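Methanol--corrinoid protein co-methyltransferase (Methanosarcina barkeri, PDB 2I2X) transfers the methyl group of methanol to the cob(I)amide carried by its partner protein MtaC, a zinc-dependent step of methanogenesis from methanol. Local coordinates at residues A[413-416]-A[417-420]. Residues are numbered along the deposited sequence; the frame is centred on the assembly and turned at random.
Sequences ELSR and FETK
Ser415 OG stands off one face of the Glu418 carboxylate, offset from its centre, and Leu414 flanks the other side; OE1 takes a hydrogen bond from the Ser415 N-H, 2.9 Å from Ser415 N, on the anti side and 19° out of the carboxylate plane, while OE2 forms a salt bridge with Arg15 of another Methyltransferase 1 chain. The flat peptide carbonyl of Ser415 is used from two directions: Thr419 OG1 stands above its plane, 2.9 Å from Ser415 O, while Thr419 N, 3.0 Å from the same oxygen, is only slightly tilted from that plane. The Phe417 ring leads away from 413-416 and packs on Val92 of the neighbouring Methyltransferase 1 chain, whose Glu21 accepts from the N-H groups of Arg416 and Phe417. Ser415 is the N-cap of helix 416-430. Its OG, turned between the backbone N and the carbonyl carbon (chi1 70°), accepts from Glu418 N at 3.1 Å; with the reciprocal bond to Ser415 N this makes a capping box, supplemented by a weak Ser415 OG to Glu418 OE1 bond of 3.3 Å. With an alanine at Glu418, the Ser415 N-H would probably lose its acceptor and the arginine of the neighbouring subunit this charge partner. Leu414 CB lies 3.5 Å from Thr419 OG1. Lys420 N to Arg416 O, 3.0 Å, continues the helical bonding. Leu414, in the loop before the helix, packs on Ile404 and Ala408 of helix 389-409 and on Thr241; Glu418, in the first turn, touches His240 and its backbone O is hydrogen-bonded to Thr241 OG1, both residues of helix 240-259.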
loop_
_atom_site.group_PDB
_atom_site.type_symbol
_atom_site.label_atom_id
_atom_site.label_comp_id
_atom_site.label_asym_id
_atom_site.label_seq_id
_atom_site.Cartn_x
_atom_site.Cartn_y
_atom_site.Cartn_z
ATOM N N GLU A 413 3.788 -8.971 -28.773
ATOM C CA GLU A 413 2.530 -9.401 -29.338
ATOM C C GLU A 413 1.538 -8.225 -29.311
ATOM O O GLU A 413 0.915 -7.926 -28.279
ATOM C CB GLU A 413 2.037 -10.585 -28.508
ATOM C CG GLU A 413 0.924 -11.422 -29.094
ATOM C CD GLU A 413 0.289 -12.354 -28.063
ATOM O OE1 GLU A 413 0.357 -12.098 -26.833
ATOM O OE2 GLU A 413 -0.298 -13.370 -28.477
ATOM N N LEU A 414 1.400 -7.545 -30.453
ATOM C CA LEU A 414 0.499 -6.402 -30.558
ATOM C C LEU A 414 -0.811 -6.863 -31.142
ATOM O O LEU A 414 -0.814 -7.746 -31.996
ATOM C CB LEU A 414 1.093 -5.345 -31.482
ATOM C CG LEU A 414 2.446 -4.718 -31.175
ATOM C CD1 LEU A 414 2.630 -3.541 -32.119
ATOM C CD2 LEU A 414 2.513 -4.272 -29.684
ATOM N N SER A 415 -1.915 -6.254 -30.714
ATOM C CA SER A 415 -3.182 -6.468 -31.391
ATOM C C SER A 415 -3.182 -5.793 -32.786
ATOM O O SER A 415 -2.343 -4.914 -33.062
ATOM C CB SER A 415 -4.337 -5.924 -30.563
ATOM O OG SER A 415 -4.299 -4.510 -30.551
ATOM N N ARG A 416 -4.117 -6.208 -33.647
ATOM C CA ARG A 416 -4.257 -5.612 -34.983
ATOM C C ARG A 416 -4.489 -4.122 -34.867
ATOM O O ARG A 416 -3.894 -3.343 -35.613
ATOM C CB ARG A 416 -5.376 -6.274 -35.782
ATOM C CG ARG A 416 -4.921 -7.596 -36.376
ATOM C CD ARG A 416 -6.034 -8.344 -37.074
ATOM N NE ARG A 416 -7.140 -8.680 -36.191
ATOM C CZ ARG A 416 -7.204 -9.776 -35.439
ATOM N NH1 ARG A 416 -6.213 -10.656 -35.451
ATOM N NH2 ARG A 416 -8.272 -10.004 -34.679
ATOM N N PHE A 417 -5.292 -3.742 -33.871
ATOM C CA PHE A 417 -5.650 -2.352 -33.647
ATOM C C PHE A 417 -4.432 -1.526 -33.265
ATOM O O PHE A 417 -4.260 -0.413 -33.760
ATOM C CB PHE A 417 -6.755 -2.214 -32.595
ATOM C CG PHE A 417 -7.395 -0.853 -32.579
ATOM C CD1 PHE A 417 -6.882 0.164 -31.781
ATOM C CD2 PHE A 417 -8.497 -0.577 -33.400
ATOM C CE1 PHE A 417 -7.467 1.435 -31.780
ATOM C CE2 PHE A 417 -9.072 0.672 -33.419
ATOM C CZ PHE A 417 -8.556 1.686 -32.608
ATOM N N GLU A 418 -3.591 -2.087 -32.399
ATOM C CA GLU A 418 -2.362 -1.425 -31.983
ATOM C C GLU A 418 -1.422 -1.242 -33.150
ATOM O O GLU A 418 -0.722 -0.240 -33.220
ATOM C CB GLU A 418 -1.656 -2.219 -30.881
ATOM C CG GLU A 418 -2.232 -1.923 -29.540
ATOM C CD GLU A 418 -1.911 -2.939 -28.464
ATOM O OE1 GLU A 418 -1.560 -4.103 -28.777
ATOM O OE2 GLU A 418 -2.023 -2.551 -27.283
ATOM N N THR A 419 -1.407 -2.231 -34.038
ATOM C CA THR A 419 -0.467 -2.306 -35.148
ATOM C C THR A 419 -0.776 -1.240 -36.215
ATOM O O THR A 419 0.129 -0.524 -36.678
ATOM C CB THR A 419 -0.472 -3.729 -35.754
ATOM O OG1 THR A 419 -0.039 -4.661 -34.737
ATOM C CG2 THR A 419 0.441 -3.841 -36.986
ATOM N N LYS A 420 -2.059 -1.134 -36.552
ATOM C CA LYS A 420 -2.544 -0.187 -37.506
ATOM C C LYS A 420 -2.288 1.244 -37.025
ATOM O O LYS A 420 -1.857 2.105 -37.822
ATOM C CB LYS A 420 -4.037 -0.438 -37.748
ATOM C CG LYS A 420 -4.677 0.420 -38.801
ATOM C CD LYS A 420 -4.403 -0.154 -40.203
ATOM C CE LYS A 420 -5.105 0.654 -41.279
ATOM N NZ LYS A 420 -4.843 2.103 -41.045
#